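Local coordinates for nitrate regulatory protein (Klebsiella oxytoca, PDB 4AKK), which senses nitrate and nitrite and binds the nasF leader RNA to bring about transcription antitermination of the nasFEDCBA operon, at residues G295-E298 with L299-D303; G184-V187 with A188-S191; Q59-L62 with A63-S67; V70-L73 with Q74-R77; D228-Q231 with P232-S236. All coordinates share one frame; numbering follows the deposited sequence.

Contact 1 of 5, residues G295-E298 with L299-D303; sequences GVEE and LLIVD
Val296 and Leu300 sit one helical turn apart and meet through CG1 of Val296 and CG of Leu300, 4.4 Å apart. This is a loose apolar contact along one side of the helix. Leu300 has CG anti to its carbonyl carbon (chi1 -58°), which lays the branch back over the preceding turn. CG of Leu300 therefore comes 3.4 Å from Val296 O, the same oxygen that accepts the Leu300 N-H. That bond is 3.1 Å from Leu300 N to Val296 O.

Ile301 repeats the pattern beside it. Its CG1 branch also folds back, and CD1 of Ile301 lies 3.6 Å from Glu297 O. CD1 of Ile301 is also 4.3 Å from CG of Glu297, so the methyl is in loose contact with the glutamate chain. Glu297 itself runs out almost fully extended, with chi1 and chi2 both near 180°. Its carboxylate is carried to Ser67, which hydrogen-bonds OE2, and to Arg294, which forms a salt bridge with OE1. On the exposed side, CG2 of Val302 lies 3.3 Å from Glu298 O. Val302 N bonds to Glu298 O at 3.1 Å. The bonds of Leu299 N to Gly295 O and Val296 O are both weak.

This is ordinary i to i+4 packing within helix 277-312, in the nitrate- and nitrite-sensing NIT region. Helix 180-212 packs on Val296 and Glu297 through Phe192. Helix 243-252 touches Val296 and Leu299 through Leu248 and Leu300 through Gln245.

Contact 2 of 5, residues G184-V187 with A188-S191; sequences GRMV and ALYS
Ser191 turns its hydroxyl back onto Val187 O, and OG donates a hydrogen bond of 2.7 Å to that oxygen. Ser191 N donates to Val187 O as well, at 2.8 Å. The two donors reach the oxygen from opposite faces of the carbonyl plane, and OG stands 38° out of it. One carbonyl is thus gripped twice by one residue. The torsion of Ser191 makes this possible: OG lies anti to the carbonyl carbon (chi1 -58°), beside the residue's own N. CG1 of Val187 is 4.0 Å from OG of Ser191 and flanks it with a methyl.

Met186 and Leu189 make the apolar contact. They lie side by side and point the same way, with CE of Met186 3.5 Å from CD2 of Leu189. The methionine chain bends at chi2 (-80°) and again at chi3, which brings its methyl back to the leucine branch.

These are neighbours along a regular alpha-helix, 180-212, within the all-helical NIT region. Three further backbone bonds of the i to i+4 kind run through it, and the shortest of them is Tyr190 N to Met186 O at 2.9 Å. CB of Ala188 lies 3.5 Å from Gly184 O.

The second shell comes from several helices. Ser191 OG is also hydrogen-bonded to Ser236 OG. Val170 and Leu304 pack on Met186, while Leu300 packs on Leu189. Helix 341-358 also packs here: Val343 and Ala347 touch Val187, Leu350 touches Tyr190 and Ser191, and Gln351 hydrogen-bonds Tyr190 OH.

Contact 3 of 5, residues Q59-L62 with A63-S67; sequences QGTL and AGQIS
Gln59 takes part through its backbone: Gln59 O accepts from Ala63 N at 3.0 Å. Its CB points away from 63-67, and NE2 is hydrogen-bonded to Ser176 O. Gly60 O accepts from Gly64 N at 3.1 Å. Thr61 O receives Gln65 N at 2.8 Å. CG of Gln65 lies 3.5 Å from Thr61 O. CG2 of Thr61 is 4.3 Å from CG of Gln65. OG1 of Thr61 is turned the other way along the helix, to Ala57 O. Leu62 makes the main side-chain contact, with Ile66. The two chains cross obliquely, and CG of Leu62 is 3.8 Å from CD1 of Ile66. Ile66 has CG1 anti to its carbonyl carbon (chi1 -76°), which swings CD1 back toward the leucine. CD1 of Ile66 also lies 3.5 Å from Leu62 O, the acceptor of Ile66 N.

The contacts between 59-62 and 63-67 are i to i+4 contacts on helix 56-85. Helix 92-117 packs on Leu62 and Ile66 through Leu113 and Phe109. Leu173 of helix 169-173 touches Leu62 and Ala63, and helix 180-212 reaches Ala63 through Met186 and Ile66 through Met193.

Contact 4 of 5, residues V70-L73 with Q74-R77; sequences VHML and QCER. With EDO (1,2-ethanediol), chain C.
Gln74 lies back along the helix against Val70 and His71. CB of Gln74 is 3.3 Å from His71 O. CG of Gln74 comes next, 3.2 Å from Val70 O, because chi1 (-74°) sets it anti to the carbonyl carbon. The chain then runs out extended, and CD of Gln74 is 3.7 Å from CG1 of Val70. At the tip the two amide atoms part. NE2 of Gln74 rests 3.4 Å from CG1 of Val70 and is hydrogen-bonded to Glu197. OE1 of Gln74 lies 3.2 Å from CA of His71 and accepts from Lys196 NZ. The amide plane stands 83° from the His71 ring. Lys196 also bonds His71 ND1, so one lysine ties the imidazole to the amide.

SG of Cys75 also sits obliquely to the His71 imidazole, 4.2 Å from the ring centroid. CE of Met72 is 3.8 Å from SG of Cys75. Arg77 extends from the next turn and donates from NE to O1 of a 1,2-ethanediol, 3.0 Å away near the guanidinium plane. The diol, probably from the crystallisation liquor, is also held by Arg203. Arg77 NH1 forms a salt bridge with Glu197.

Buried polar side chains on one helix, joined by lysine and glutamate from helix 180-212, make an inter-helix polar network in the NIT sensing region.

Contact 5 of 5, residues D228-Q231 with P232-S236; sequences DGQQ and PCFDS
Phe234 has CG anti to its carbonyl carbon (chi1 -66°), which tips the ring back over the preceding turn toward Gln230. CE2 of Phe234 comes 4.0 Å from CB of Gln230. CD2 of Phe234 lies 3.4 Å from Gln230 O, an oblique approach of the oxygen to the ring. Gln230 O also accepts from Phe234 N at 2.9 Å. Asp235 takes a similar first torsion (-70°), and its CG is brought to 3.1 Å from Gln231 O. Asp235 N donates to Gln231 O at 2.8 Å.

Pro232 interrupts the usual pattern. Its N carries no hydrogen, so it gives no bond to the turn before, and helix 217-240 is kinked here. This is the familiar proline kink of an alpha-helix. The ring fills the place of the missing bond: CD of Pro232 is 3.2 Å from Asp228 O, and CG of Pro232 is 3.2 Å from Gly229 O. Asp228 O is used instead by Gln231 N, three residues on.

At the kink, Leu353 of helix 341-358 packs on Pro232; Gln194 and Leu198 of helix 180-212 touch Cys233. The amide of Gln230 is held at both ends: Arg289 bonds OE1, and Glu202 bonds NE2.

All five contacts are single-helix turns, drawn from four helices. Contacts 3 and 4 share helix 56-85, with centres about 16 Å apart. Contact 1 touches contacts 2 and 3, its centre about 11 Å from each. Contacts 1 and 3 are joined through Glu297 OE2 and Ser67 OG, 2.6 Å apart. CB of Leu300 packs on CD1 of Leu189 at 4.1 Å. SD of Met186 meets CB of Ala63 at 3.8 Å, so contacts 1, 2 and 3 touch pairwise. Contact 5 joins through contact 2, where OG of Ser191 and OG of Ser236 are 2.8 Å apart. The 1,2-ethanediol belongs to contact 4, whose centre is about 21 Å from that of contact 5.

Contact 1 of 5, residues G295-E298 with L299-D303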
loop_
_atom_site.group_PDB
_atom_site.type_symbol
_atom_site.label_atom_id
_atom_site.label_comp_id
_atom_site.label_asym_id
_atom_site.label_seq_id
_atom_site.Cartn_x
_atom_site.Cartn_y
_atom_site.Cartn_z
ATOM N N GLY A 295 3.283 -28.629 3.764
ATOM C CA GLY A 295 2.969 -29.459 2.609
ATOM C C GLY A 295 2.486 -28.617 1.447
ATOM O O GLY A 295 2.978 -28.733 0.322
ATOM N N VAL A 296 1.531 -27.737 1.724
ATOM C CA VAL A 296 1.018 -26.851 0.699
ATOM C C VAL A 296 2.088 -25.884 0.193
ATOM O O VAL A 296 2.187 -25.628 -1.008
ATOM C CB VAL A 296 -0.201 -26.062 1.198
ATOM C CG1 VAL A 296 -0.562 -25.007 0.200
ATOM C CG2 VAL A 296 -1.381 -26.997 1.426
ATOM N N GLU A 297 2.891 -25.352 1.107
ATOM C CA GLU A 297 3.923 -24.395 0.738
ATOM C C GLU A 297 4.943 -25.017 -0.222
ATOM O O GLU A 297 5.430 -24.359 -1.148
ATOM C CB GLU A 297 4.621 -23.883 2.004
ATOM C CG GLU A 297 5.756 -22.913 1.762
ATOM C CD GLU A 297 6.502 -22.562 3.054
ATOM O OE1 GLU A 297 6.493 -23.375 4.014
ATOM O OE2 GLU A 297 7.102 -21.469 3.101
ATOM N N GLU A 298 5.279 -26.283 0.011
ATOM C CA GLU A 298 6.198 -26.991 -0.877
ATOM C C GLU A 298 5.604 -27.120 -2.284
ATOM O O GLU A 298 6.329 -27.071 -3.281
ATOM C CB GLU A 298 6.557 -28.368 -0.304
ATOM C CG GLU A 298 7.335 -28.285 1.001
ATOM C CD GLU A 298 7.758 -29.640 1.532
ATOM O OE1 GLU A 298 6.985 -30.609 1.383
ATOM O OE2 GLU A 298 8.863 -29.731 2.109
ATOM N N LEU A 299 4.286 -27.262 -2.364
ATOM C CA LEU A 299 3.629 -27.362 -3.659
ATOM C C LEU A 299 3.737 -26.035 -4.396
ATOM O O LEU A 299 3.967 -25.992 -5.612
ATOM C CB LEU A 299 2.155 -27.748 -3.506
ATOM C CG LEU A 299 1.321 -27.511 -4.779
ATOM C CD1 LEU A 299 1.679 -28.503 -5.886
ATOM C CD2 LEU A 299 -0.182 -27.540 -4.510
ATOM N N LEU A 300 3.570 -24.943 -3.659
ATOM C CA LEU A 300 3.601 -23.629 -4.286
ATOM C C LEU A 300 4.956 -23.418 -4.946
ATOM O O LEU A 300 5.044 -22.902 -6.054
ATOM C CB LEU A 300 3.328 -22.528 -3.265
ATOM C CG LEU A 300 2.007 -22.602 -2.497
ATOM C CD1 LEU A 300 1.895 -21.407 -1.534
ATOM C CD2 LEU A 300 0.825 -22.651 -3.471
ATOM N N ILE A 301 6.005 -23.831 -4.244
ATOM C CA ILE A 301 7.373 -23.707 -4.729
ATOM C C ILE A 301 7.620 -24.559 -5.984
ATOM O O ILE A 301 8.192 -24.082 -6.967
ATOM C CB ILE A 301 8.351 -24.083 -3.612
ATOM C CG1 ILE A 301 8.376 -22.954 -2.565
ATOM C CG2 ILE A 301 9.745 -24.357 -4.178
ATOM C CD1 ILE A 301 8.869 -23.384 -1.210
ATOM N N VAL A 302 7.183 -25.814 -5.943
ATOM C CA VAL A 302 7.251 -26.683 -7.113
ATOM C C VAL A 302 6.545 -26.044 -8.304
ATOM O O VAL A 302 7.111 -25.953 -9.399
ATOM C CB VAL A 302 6.636 -28.068 -6.824
ATOM C CG1 VAL A 302 6.452 -28.868 -8.123
ATOM C CG2 VAL A 302 7.502 -28.824 -5.849
ATOM N N ASP A 303 5.319 -25.576 -8.082
ATOM C CA ASP A 303 4.544 -24.933 -9.145
ATOM C C ASP A 303 5.217 -23.682 -9.679
ATOM O O ASP A 303 5.193 -23.423 -10.885
ATOM C CB ASP A 303 3.125 -24.605 -8.678
ATOM C CG ASP A 303 2.288 -25.845 -8.465
ATOM O OD1 ASP A 303 2.574 -26.865 -9.129
ATOM O OD2 ASP A 303 1.352 -25.805 -7.635
#

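Contact 2 of 5, residues G184-V187 with A188-S191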
loop_
_atom_site.group_PDB
_atom_site.type_symbol
_atom_site.label_atom_id
_atom_site.label_comp_id
_atom_site.label_asym_id
_atom_site.label_seq_id
_atom_site.Cartn_x
_atom_site.Cartn_y
_atom_site.Cartn_z
ATOM N N GLY A 184 2.879 -12.496 -9.591
ATOM C CA GLY A 184 1.666 -12.901 -8.895
ATOM C C GLY A 184 1.869 -14.131 -8.016
ATOM O O GLY A 184 1.323 -14.214 -6.908
ATOM N N ARG A 185 2.646 -15.094 -8.513
ATOM C CA ARG A 185 2.952 -16.315 -7.758
ATOM C C ARG A 185 3.856 -16.033 -6.570
ATOM O O ARG A 185 3.708 -16.649 -5.519
ATOM C CB ARG A 185 3.619 -17.373 -8.641
ATOM C CG ARG A 185 2.665 -18.153 -9.518
ATOM C CD ARG A 185 3.418 -19.158 -10.383
ATOM N NE ARG A 185 2.526 -19.733 -11.379
ATOM C CZ ARG A 185 1.783 -20.816 -11.176
ATOM N NH1 ARG A 185 1.835 -21.450 -10.014
ATOM N NH2 ARG A 185 0.986 -21.259 -12.136
ATOM N N MET A 186 4.800 -15.111 -6.744
ATOM C CA MET A 186 5.707 -14.754 -5.665
ATOM C C MET A 186 4.953 -14.104 -4.520
ATOM O O MET A 186 5.203 -14.408 -3.360
ATOM C CB MET A 186 6.846 -13.847 -6.150
ATOM C CG MET A 186 7.992 -14.611 -6.795
ATOM S SD MET A 186 9.174 -15.374 -5.647
ATOM C CE MET A 186 8.192 -15.677 -4.204
ATOM N N VAL A 187 4.017 -13.221 -4.843
ATOM C CA VAL A 187 3.244 -12.562 -3.798
ATOM C C VAL A 187 2.313 -13.541 -3.070
ATOM O O VAL A 187 2.189 -13.493 -1.845
ATOM C CB VAL A 187 2.461 -11.354 -4.349
ATOM C CG1 VAL A 187 1.416 -10.878 -3.336
ATOM C CG2 VAL A 187 3.423 -10.232 -4.681
ATOM N N ALA A 188 1.672 -14.427 -3.823
ATOM C CA ALA A 188 0.836 -15.474 -3.234
ATOM C C ALA A 188 1.645 -16.346 -2.270
ATOM O O ALA A 188 1.183 -16.669 -1.175
ATOM C CB ALA A 188 0.205 -16.342 -4.337
ATOM N N LEU A 189 2.848 -16.735 -2.689
ATOM C CA LEU A 189 3.751 -17.508 -1.847
ATOM C C LEU A 189 4.170 -16.736 -0.592
ATOM O O LEU A 189 4.090 -17.256 0.528
ATOM C CB LEU A 189 4.998 -17.921 -2.640
ATOM C CG LEU A 189 6.128 -18.549 -1.822
ATOM C CD1 LEU A 189 5.670 -19.872 -1.230
ATOM C CD2 LEU A 189 7.390 -18.742 -2.668
ATOM N N TYR A 190 4.620 -15.500 -0.786
ATOM C CA TYR A 190 5.015 -14.648 0.329
ATOM C C TYR A 190 3.856 -14.502 1.310
ATOM O O TYR A 190 4.042 -14.597 2.520
ATOM C CB TYR A 190 5.454 -13.262 -0.163
ATOM C CG TYR A 190 5.621 -12.270 0.958
ATOM C CD1 TYR A 190 6.641 -12.419 1.888
ATOM C CD2 TYR A 190 4.754 -11.198 1.101
ATOM C CE1 TYR A 190 6.798 -11.530 2.924
ATOM C CE2 TYR A 190 4.902 -10.299 2.141
ATOM C CZ TYR A 190 5.928 -10.476 3.051
ATOM O OH TYR A 190 6.091 -9.593 4.089
ATOM N N SER A 191 2.659 -14.257 0.781
ATOM C CA SER A 191 1.486 -14.134 1.637
ATOM C C SER A 191 1.348 -15.388 2.477
ATOM O O SER A 191 1.121 -15.316 3.677
ATOM C CB SER A 191 0.213 -13.937 0.821
ATOM O OG SER A 191 0.305 -12.789 0.002
#

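Contact 3 of 5, residues Q59-L62 with A63-S67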
loop_
_atom_site.group_PDB
_atom_site.type_symbol
_atom_site.label_atom_id
_atom_site.label_comp_id
_atom_site.label_asym_id
_atom_site.label_seq_id
_atom_site.Cartn_x
_atom_site.Cartn_y
_atom_site.Cartn_z
ATOM N N GLN A 59 15.905 -16.665 -9.197
ATOM C CA GLN A 59 14.942 -15.987 -8.334
ATOM C C GLN A 59 14.006 -17.011 -7.689
ATOM O O GLN A 59 13.773 -16.982 -6.480
ATOM C CB GLN A 59 14.159 -14.937 -9.123
ATOM C CG GLN A 59 15.032 -13.816 -9.647
ATOM C CD GLN A 59 14.332 -12.983 -10.704
ATOM O OE1 GLN A 59 13.381 -13.438 -11.341
ATOM N NE2 GLN A 59 14.798 -11.755 -10.891
ATOM N N GLY A 60 13.503 -17.936 -8.497
ATOM C CA GLY A 60 12.624 -18.979 -8.000
ATOM C C GLY A 60 13.314 -19.890 -7.002
ATOM O O GLY A 60 12.727 -20.297 -5.995
ATOM N N THR A 61 14.570 -20.213 -7.282
ATOM C CA THR A 61 15.344 -21.079 -6.404
ATOM C C THR A 61 15.611 -20.393 -5.069
ATOM O O THR A 61 15.425 -20.985 -4.009
ATOM C CB THR A 61 16.697 -21.474 -7.040
ATOM O OG1 THR A 61 16.464 -22.122 -8.295
ATOM C CG2 THR A 61 17.469 -22.419 -6.125
ATOM N N LEU A 62 16.066 -19.147 -5.132
ATOM C CA LEU A 62 16.330 -18.374 -3.926
ATOM C C LEU A 62 15.087 -18.316 -3.036
ATOM O O LEU A 62 15.173 -18.512 -1.827
ATOM C CB LEU A 62 16.807 -16.962 -4.273
ATOM C CG LEU A 62 17.105 -16.098 -3.048
ATOM C CD1 LEU A 62 18.106 -16.788 -2.121
ATOM C CD2 LEU A 62 17.600 -14.711 -3.463
ATOM N N ALA A 63 13.931 -18.060 -3.644
ATOM C CA ALA A 63 12.675 -18.048 -2.901
ATOM C C ALA A 63 12.411 -19.390 -2.216
ATOM O O ALA A 63 11.978 -19.434 -1.070
ATOM C CB ALA A 63 11.526 -17.682 -3.812
ATOM N N GLY A 64 12.678 -20.481 -2.926
ATOM C CA GLY A 64 12.497 -21.807 -2.374
ATOM C C GLY A 64 13.437 -22.124 -1.225
ATOM O O GLY A 64 13.027 -22.735 -0.242
ATOM N N GLN A 65 14.701 -21.723 -1.356
ATOM C CA GLN A 65 15.680 -21.902 -0.287
ATOM C C GLN A 65 15.377 -21.031 0.934
ATOM O O GLN A 65 15.643 -21.431 2.065
ATOM C CB GLN A 65 17.103 -21.639 -0.789
ATOM C CG GLN A 65 17.580 -22.675 -1.815
ATOM C CD GLN A 65 17.371 -24.118 -1.340
ATOM O OE1 GLN A 65 17.709 -24.376 -0.087
ATOM N NE2 GLN A 65 16.901 -24.976 -2.087
ATOM N N ILE A 66 14.821 -19.848 0.710
ATOM C CA ILE A 66 14.434 -18.988 1.828
ATOM C C ILE A 66 13.308 -19.667 2.593
ATOM O O ILE A 66 13.346 -19.771 3.819
ATOM C CB ILE A 66 14.001 -17.590 1.350
ATOM C CG1 ILE A 66 15.238 -16.764 0.978
ATOM C CG2 ILE A 66 13.163 -16.886 2.430
ATOM C CD1 ILE A 66 14.948 -15.586 0.088
ATOM N N SER A 67 12.321 -20.156 1.846
ATOM C CA SER A 67 11.201 -20.869 2.433
ATOM C C SER A 67 11.645 -22.049 3.291
ATOM O O SER A 67 11.118 -22.265 4.385
ATOM C CB SER A 67 10.272 -21.373 1.338
ATOM O OG SER A 67 9.241 -22.169 1.893
#

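Contact 4 of 5, residues V70-L73 with Q74-R77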
loop_
_atom_site.group_PDB
_atom_site.type_symbol
_atom_site.label_atom_id
_atom_site.label_comp_id
_atom_site.label_asym_id
_atom_site.label_seq_id
_atom_site.Cartn_x
_atom_site.Cartn_y
_atom_site.Cartn_z
ATOM N N VAL A 70 13.536 -20.878 6.456
ATOM C CA VAL A 70 12.578 -20.311 7.393
ATOM C C VAL A 70 11.846 -21.443 8.093
ATOM O O VAL A 70 11.607 -21.386 9.294
ATOM C CB VAL A 70 11.583 -19.352 6.682
ATOM C CG1 VAL A 70 10.316 -19.141 7.521
ATOM C CG2 VAL A 70 12.267 -18.020 6.372
ATOM N N HIS A 71 11.510 -22.487 7.345
ATOM C CA HIS A 71 10.784 -23.603 7.929
ATOM C C HIS A 71 11.609 -24.323 9.008
ATOM O O HIS A 71 11.113 -24.602 10.108
ATOM C CB HIS A 71 10.302 -24.592 6.854
ATOM C CG HIS A 71 9.555 -25.757 7.424
ATOM N ND1 HIS A 71 8.246 -25.665 7.851
ATOM C CD2 HIS A 71 9.943 -27.032 7.673
ATOM C CE1 HIS A 71 7.857 -26.835 8.327
ATOM N NE2 HIS A 71 8.869 -27.681 8.231
ATOM N N MET A 72 12.866 -24.615 8.694
ATOM C CA MET A 72 13.753 -25.241 9.667
ATOM C C MET A 72 13.948 -24.346 10.899
ATOM O O MET A 72 13.978 -24.834 12.029
ATOM C CB MET A 72 15.111 -25.585 9.041
ATOM C CG MET A 72 15.082 -26.649 7.916
ATOM S SD MET A 72 13.904 -28.047 7.980
ATOM C CE MET A 72 13.718 -28.439 9.709
ATOM N N LEU A 73 14.090 -23.039 10.674
ATOM C CA LEU A 73 14.233 -22.086 11.783
ATOM C C LEU A 73 12.979 -22.082 12.658
ATOM O O LEU A 73 13.069 -21.951 13.874
ATOM C CB LEU A 73 14.520 -20.678 11.259
ATOM C CG LEU A 73 15.951 -20.473 10.758
ATOM C CD1 LEU A 73 16.039 -19.216 9.913
ATOM C CD2 LEU A 73 16.940 -20.421 11.921
ATOM N N GLN A 74 11.816 -22.232 12.032
ATOM C CA GLN A 74 10.554 -22.368 12.767
ATOM C C GLN A 74 10.532 -23.652 13.611
ATOM O O GLN A 74 10.013 -23.665 14.732
ATOM C CB GLN A 74 9.369 -22.354 11.788
ATOM C CG GLN A 74 9.047 -20.974 11.198
ATOM C CD GLN A 74 8.261 -21.037 9.888
ATOM O OE1 GLN A 74 8.226 -22.076 9.216
ATOM N NE2 GLN A 74 7.645 -19.912 9.507
ATOM N N CYS A 75 11.086 -24.734 13.072
ATOM C CA CYS A 75 11.200 -25.979 13.838
ATOM C C CYS A 75 12.143 -25.779 15.019
ATOM O O CYS A 75 11.839 -26.162 16.150
ATOM C CB CYS A 75 11.687 -27.140 12.953
ATOM S SG CYS A 75 10.559 -27.590 11.581
ATOM N N GLU A 76 13.292 -25.167 14.757
ATOM C CA GLU A 76 14.240 -24.896 15.832
ATOM C C GLU A 76 13.625 -23.965 16.883
ATOM O O GLU A 76 13.802 -24.170 18.074
ATOM C CB GLU A 76 15.557 -24.323 15.295
ATOM C CG GLU A 76 16.662 -24.261 16.349
ATOM C CD GLU A 76 18.024 -23.916 15.773
ATOM O OE1 GLU A 76 18.128 -23.737 14.543
ATOM O OE2 GLU A 76 18.995 -23.818 16.549
ATOM N N ARG A 77 12.903 -22.943 16.448
ATOM C CA ARG A 77 12.272 -22.039 17.403
ATOM C C ARG A 77 11.367 -22.823 18.364
ATOM O O ARG A 77 11.464 -22.682 19.576
ATOM C CB ARG A 77 11.488 -20.925 16.686
ATOM C CG ARG A 77 10.818 -19.914 17.643
ATOM C CD ARG A 77 10.082 -18.810 16.878
ATOM N NE ARG A 77 9.157 -19.358 15.878
ATOM C CZ ARG A 77 8.626 -18.650 14.884
ATOM N NH1 ARG A 77 8.933 -17.358 14.752
ATOM N NH2 ARG A 77 7.796 -19.231 14.010
HETATM C C1 EDO C . 7.055 -21.250 17.455
HETATM O O1 EDO C . 8.091 -22.022 16.849
HETATM C C2 EDO C . 6.277 -22.080 18.471
HETATM O O2 EDO C . 7.031 -22.472 19.626
#

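Contact 5 of 5, residues D228-Q231 with P232-S236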
loop_
_atom_site.group_PDB
_atom_site.type_symbol
_atom_site.label_atom_id
_atom_site.label_comp_id
_atom_site.label_asym_id
_atom_site.label_seq_id
_atom_site.Cartn_x
_atom_site.Cartn_y
_atom_site.Cartn_z
ATOM N N ASP A 228 -5.164 -12.677 14.430
ATOM C CA ASP A 228 -5.825 -11.778 13.483
ATOM C C ASP A 228 -4.935 -11.462 12.285
ATOM O O ASP A 228 -5.420 -11.307 11.180
ATOM C CB ASP A 228 -6.222 -10.476 14.175
ATOM C CG ASP A 228 -7.298 -10.678 15.224
ATOM O OD1 ASP A 228 -8.030 -11.695 15.144
ATOM O OD2 ASP A 228 -7.410 -9.810 16.118
ATOM N N GLY A 229 -3.631 -11.360 12.515
ATOM C CA GLY A 229 -2.699 -11.042 11.446
ATOM C C GLY A 229 -2.668 -12.077 10.338
ATOM O O GLY A 229 -2.387 -11.759 9.178
ATOM N N GLN A 230 -2.946 -13.326 10.698
ATOM C CA GLN A 230 -2.996 -14.410 9.731
ATOM C C GLN A 230 -4.054 -14.184 8.651
ATOM O O GLN A 230 -3.843 -14.529 7.482
ATOM C CB GLN A 230 -3.245 -15.739 10.450
ATOM C CG GLN A 230 -2.069 -16.181 11.307
ATOM C CD GLN A 230 -2.454 -17.227 12.327
ATOM O OE1 GLN A 230 -3.283 -18.094 12.057
ATOM N NE2 GLN A 230 -1.838 -17.163 13.504
ATOM N N GLN A 231 -5.190 -13.607 9.047
ATOM C CA GLN A 231 -6.318 -13.417 8.133
ATOM C C GLN A 231 -5.946 -12.730 6.816
ATOM O O GLN A 231 -6.164 -13.293 5.748
ATOM C CB GLN A 231 -7.461 -12.648 8.813
ATOM C CG GLN A 231 -8.431 -13.515 9.594
ATOM C CD GLN A 231 -9.402 -14.287 8.709
ATOM O OE1 GLN A 231 -9.451 -13.942 7.423
ATOM N NE2 GLN A 231 -10.099 -15.186 9.182
ATOM N N PRO A 232 -5.416 -11.497 6.884
ATOM C CA PRO A 232 -5.033 -10.835 5.629
ATOM C C PRO A 232 -3.947 -11.600 4.856
ATOM O O PRO A 232 -3.920 -11.525 3.633
ATOM C CB PRO A 232 -4.521 -9.458 6.099
ATOM C CG PRO A 232 -4.236 -9.641 7.579
ATOM C CD PRO A 232 -5.333 -10.570 8.021
ATOM N N CYS A 233 -3.077 -12.334 5.550
ATOM C CA CYS A 233 -2.063 -13.131 4.858
ATOM C C CYS A 233 -2.694 -14.236 4.004
ATOM O O CYS A 233 -2.349 -14.390 2.826
ATOM C CB CYS A 233 -1.071 -13.749 5.849
ATOM S SG CYS A 233 -0.063 -12.540 6.737
ATOM N N PHE A 234 -3.592 -15.020 4.601
ATOM C CA PHE A 234 -4.212 -16.139 3.880
ATOM C C PHE A 234 -5.312 -15.680 2.909
ATOM O O PHE A 234 -5.556 -16.331 1.898
ATOM C CB PHE A 234 -4.711 -17.244 4.831
ATOM C CG PHE A 234 -3.595 -17.958 5.585
ATOM C CD1 PHE A 234 -2.605 -18.662 4.904
ATOM C CD2 PHE A 234 -3.536 -17.916 6.970
ATOM C CE1 PHE A 234 -1.575 -19.305 5.595
ATOM C CE2 PHE A 234 -2.501 -18.567 7.676
ATOM C CZ PHE A 234 -1.523 -19.259 6.982
ATOM N N ASP A 235 -5.964 -14.560 3.210
ATOM C CA ASP A 235 -6.895 -13.959 2.259
ATOM C C ASP A 235 -6.151 -13.510 1.016
ATOM O O ASP A 235 -6.608 -13.728 -0.095
ATOM C CB ASP A 235 -7.656 -12.779 2.861
ATOM C CG ASP A 235 -8.658 -13.207 3.928
ATOM O OD1 ASP A 235 -8.822 -14.427 4.157
ATOM O OD2 ASP A 235 -9.278 -12.312 4.545
ATOM N N SER A 236 -5.004 -12.873 1.201
ATOM C CA SER A 236 -4.176 -12.515 0.064
ATOM C C SER A 236 -3.727 -13.759 -0.726
ATOM O O SER A 236 -3.813 -13.778 -1.958
ATOM C CB SER A 236 -2.987 -11.661 0.498
ATOM O OG SER A 236 -2.073 -11.512 -0.570
#